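PDB 3MOG: probable 3-hydroxybutyryl-CoA dehydrogenase from Escherichia coli, which catalyses the NAD-dependent oxidation of 3-hydroxyadipyl-CoA to 3-oxoadipyl-CoA in the phenylacetate degradation pathway. Local coordinates for residues 234-239 / 283-288. Residues are numbered along the deposited sequence; the frame is centred on the assembly and turned at random.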
ATOM      1  N   THR C 234      -2.714  25.684   3.996  1.00 46.86           N
ATOM      2  CA  THR C 234      -1.552  24.912   4.473  1.00 52.77           C
ATOM      3  C   THR C 234      -0.373  25.808   4.896  1.00 58.20           C
ATOM      4  O   THR C 234       0.329  25.488   5.862  1.00 57.11           O
ATOM      5  CB  THR C 234      -1.053  23.842   3.474  1.00 54.94           C
ATOM      6  OG1 THR C 234      -0.560  24.458   2.277  1.00 51.52           O
ATOM      7  CG2 THR C 234      -2.152  22.865   3.127  1.00 58.54           C
ATOM      8  N   ASP C 235      -0.165  26.920   4.178  1.00 57.56           N
ATOM      9  CA  ASP C 235       0.848  27.927   4.555  1.00 60.29           C
ATOM     10  C   ASP C 235       0.519  28.581   5.898  1.00 56.61           C
ATOM     11  O   ASP C 235       1.409  28.868   6.690  1.00 62.20           O
ATOM     12  CB  ASP C 235       1.012  29.003   3.469  1.00 54.91           C
ATOM     13  CG  ASP C 235       2.185  28.730   2.519  1.00 61.76           C
ATOM     14  OD1 ASP C 235       2.718  27.601   2.519  1.00 54.10           O
ATOM     15  OD2 ASP C 235       2.577  29.658   1.764  1.00 57.58           O
ATOM     16  N   LEU C 236      -0.767  28.775   6.166  1.00 61.93           N
ATOM     17  CA  LEU C 236      -1.205  29.383   7.417  1.00 61.44           C
ATOM     18  C   LEU C 236      -1.343  28.415   8.583  1.00 59.99           C
ATOM     19  O   LEU C 236      -1.290  28.833   9.733  1.00 66.16           O
ATOM     20  CB  LEU C 236      -2.516  30.131   7.202  1.00 69.06           C
ATOM     21  CG  LEU C 236      -2.373  31.650   7.205  1.00 79.52           C
ATOM     22  CD1 LEU C 236      -3.227  32.270   6.120  1.00 83.55           C
ATOM     23  CD2 LEU C 236      -2.727  32.220   8.586  1.00 85.81           C
ATOM     24  N   ILE C 237      -1.562  27.133   8.298  1.00 61.52           N
ATOM     25  CA  ILE C 237      -1.573  26.118   9.348  1.00 56.76           C
ATOM     26  C   ILE C 237      -0.118  25.790   9.686  1.00 53.27           C
ATOM     27  O   ILE C 237       0.234  25.574  10.849  1.00 52.62           O
ATOM     28  CB  ILE C 237      -2.384  24.850   8.940  1.00 56.00           C
ATOM     29  CG1 ILE C 237      -3.886  25.153   8.929  1.00 63.85           C
ATOM     30  CG2 ILE C 237      -2.148  23.679   9.917  1.00 52.36           C
ATOM     31  CD1 ILE C 237      -4.737  24.046   8.312  1.00 60.92           C
ATOM     32  N   GLY C 238       0.728  25.798   8.663  1.00 51.06           N
ATOM     33  CA  GLY C 238       2.124  25.430   8.831  1.00 50.21           C
ATOM     34  C   GLY C 238       2.332  24.092   8.173  1.00 53.42           C
ATOM     35  O   GLY C 238       1.719  23.097   8.578  1.00 57.92           O
ATOM     36  N   GLN C 239       3.178  24.075   7.146  1.00 46.88           N
ATOM     37  CA  GLN C 239       3.415  22.879   6.346  1.00 52.16           C
ATOM     38  C   GLN C 239       3.796  21.675   7.187  1.00 53.91           C
ATOM     39  O   GLN C 239       3.323  20.582   6.920  1.00 50.22           O
ATOM     40  CB  GLN C 239       4.476  23.119   5.266  1.00 47.70           C
ATOM     41  CG  GLN C 239       4.107  24.208   4.265  1.00 45.18           C
ATOM     42  CD  GLN C 239       2.927  23.831   3.404  1.00 52.38           C
ATOM     43  OE1 GLN C 239       2.614  22.653   3.240  1.00 45.17           O
ATOM     44  NE2 GLN C 239       2.257  24.834   2.846  1.00 55.71           N
ATOM     45  N   TYR C 283       3.838  29.959  -0.758  1.00 59.03           N
ATOM     46  CA  TYR C 283       3.908  31.377  -1.063  1.00 63.66           C
ATOM     47  C   TYR C 283       5.027  32.074  -0.311  1.00 66.79           C
ATOM     48  O   TYR C 283       5.545  31.556   0.688  1.00 64.92           O
ATOM     49  CB  TYR C 283       2.591  32.055  -0.697  1.00 54.27           C
ATOM     50  CG  TYR C 283       1.424  31.507  -1.455  1.00 55.64           C
ATOM     51  CD1 TYR C 283       0.554  30.597  -0.856  1.00 48.14           C
ATOM     52  CD2 TYR C 283       1.191  31.879  -2.777  1.00 53.66           C
ATOM     53  CE1 TYR C 283      -0.524  30.080  -1.551  1.00 43.82           C
ATOM     54  CE2 TYR C 283       0.113  31.367  -3.482  1.00 59.17           C
ATOM     55  CZ  TYR C 283      -0.745  30.464  -2.857  1.00 54.78           C
ATOM     56  OH  TYR C 283      -1.821  29.940  -3.537  1.00 61.11           O
ATOM     57  N   ASP C 284       5.374  33.260  -0.811  1.00 73.64           N
ATOM     58  CA  ASP C 284       6.270  34.195  -0.137  1.00 73.21           C
ATOM     59  C   ASP C 284       5.416  35.114   0.717  1.00 74.40           C
ATOM     60  O   ASP C 284       4.524  35.795   0.204  1.00 73.36           O
ATOM     61  CB  ASP C 284       7.049  35.013  -1.171  1.00 73.35           C
ATOM     62  CG  ASP C 284       8.373  35.509  -0.644  1.00 73.25           C
ATOM     63  OD1 ASP C 284       8.390  36.135   0.441  1.00 67.75           O
ATOM     64  OD2 ASP C 284       9.400  35.267  -1.318  1.00 67.06           O
ATOM     65  N   TRP C 285       5.678  35.131   2.017  1.00 77.29           N
ATOM     66  CA  TRP C 285       4.854  35.908   2.935  1.00 84.72           C
ATOM     67  C   TRP C 285       5.431  37.286   3.285  1.00 90.18           C
ATOM     68  O   TRP C 285       4.832  38.042   4.061  1.00 90.07           O
ATOM     69  CB  TRP C 285       4.513  35.081   4.174  1.00 84.62           C
ATOM     70  CG  TRP C 285       3.518  34.011   3.848  1.00 86.13           C
ATOM     71  CD1 TRP C 285       3.785  32.757   3.366  1.00 83.63           C
ATOM     72  CD2 TRP C 285       2.094  34.110   3.936  1.00 82.63           C
ATOM     73  NE1 TRP C 285       2.615  32.069   3.164  1.00 81.25           N
ATOM     74  CE2 TRP C 285       1.560  32.872   3.507  1.00 81.32           C
ATOM     75  CE3 TRP C 285       1.214  35.123   4.343  1.00 83.60           C
ATOM     76  CZ2 TRP C 285       0.185  32.616   3.476  1.00 78.41           C
ATOM     77  CZ3 TRP C 285      -0.157  34.870   4.310  1.00 88.88           C
ATOM     78  CH2 TRP C 285      -0.655  33.623   3.877  1.00 85.55           C
ATOM     79  N   ARG C 286       6.575  37.608   2.685  1.00 96.05           N
ATOM     80  CA  ARG C 286       7.186  38.931   2.814  1.00102.61           C
ATOM     81  C   ARG C 286       6.431  39.927   1.927  1.00106.75           C
ATOM     82  O   ARG C 286       5.805  40.868   2.433  1.00104.79           O
ATOM     83  CB  ARG C 286       8.673  38.876   2.449  1.00100.20           C
ATOM     84  CG  ARG C 286       9.443  37.798   3.197  1.00103.51           C
ATOM     85  CD  ARG C 286      10.760  37.480   2.510  1.00109.63           C
ATOM     86  NE  ARG C 286      11.143  36.079   2.683  1.00110.89           N
ATOM     87  CZ  ARG C 286      11.841  35.600   3.710  1.00111.18           C
ATOM     88  NH1 ARG C 286      12.252  36.406   4.683  1.00111.89           N
ATOM     89  NH2 ARG C 286      12.130  34.308   3.765  1.00108.24           N
ATOM     90  N   ALA C 287       6.485  39.699   0.611  1.00111.08           N
ATOM     91  CA  ALA C 287       5.695  40.455  -0.364  1.00114.66           C
ATOM     92  C   ALA C 287       4.207  40.137  -0.199  1.00117.47           C
ATOM     93  O   ALA C 287       3.833  38.973  -0.040  1.00117.82           O
ATOM     94  CB  ALA C 287       6.156  40.142  -1.786  1.00113.99           C
ATOM     95  N   GLU C 288       3.371  41.175  -0.233  1.00120.59           N
ATOM     96  CA  GLU C 288       1.928  41.033   0.004  1.00123.33           C
ATOM     97  C   GLU C 288       1.198  40.287  -1.122  1.00123.55           C
ATOM     98  O   GLU C 288       1.712  40.181  -2.244  1.00121.49           O
ATOM     99  CB  GLU C 288       1.283  42.398   0.267  1.00124.99           C
ATOM    100  CG  GLU C 288       1.678  43.023   1.605  1.00131.69           C
ATOM    101  CD  GLU C 288       0.893  44.284   1.939  1.00136.03           C
ATOM    102  OE1 GLU C 288       0.593  45.077   1.019  1.00136.63           O
ATOM    103  OE2 GLU C 288       0.583  44.487   3.134  1.00137.91           O
TER
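Asp235, near the end of helix 230-237, meets Tyr283 and Trp285 with one carboxylate oxygen: OD2 accepts from the indole NE1 of Trp285 at 2.8 Å and from the backbone N of Tyr283 at 2.8 Å. The amide arrives on the syn side, 18° out of the carboxylate plane, whereas the indole N-H comes from above that plane, although OD2 lies close to the plane of the indole. Trp285 CG beside the backbone N (chi1 -72°), together with chi2 near a right angle (86°), brings NE1 to the carboxylate. The other oxygen is also engaged: Asp235 OD1 takes Gln239 NE2 at 2.8 Å on its anti side and the backbone N of Val282, so the buried carboxylate is fixed in rotation. Replacing Asp235 by an alanine would probably leave the indole N-H of Trp285 and the backbone N-H groups of Tyr283 and Val282 without their acceptor, and take one of the two acceptors of Gln239 NE2, the other being Thr234 OG1. Packing is close around this group, with Asp235 CB 3.7 Å from Trp285 CZ2. Toward solvent the contact thins to a single apolar touch, CD1 of the exposed Leu236 meeting Trp285 CH2 at 3.7 Å. The site ties the loop after helix 263-270 to the first of the chain's two 3-hydroxyacyl-CoA dehydrogenase C-terminal-type domains: Thr234 packs on helix 196-207, Gln239 reaches helix 263-270, and Tyr283 lies against helix 213-223, its OH bonded to Asp217.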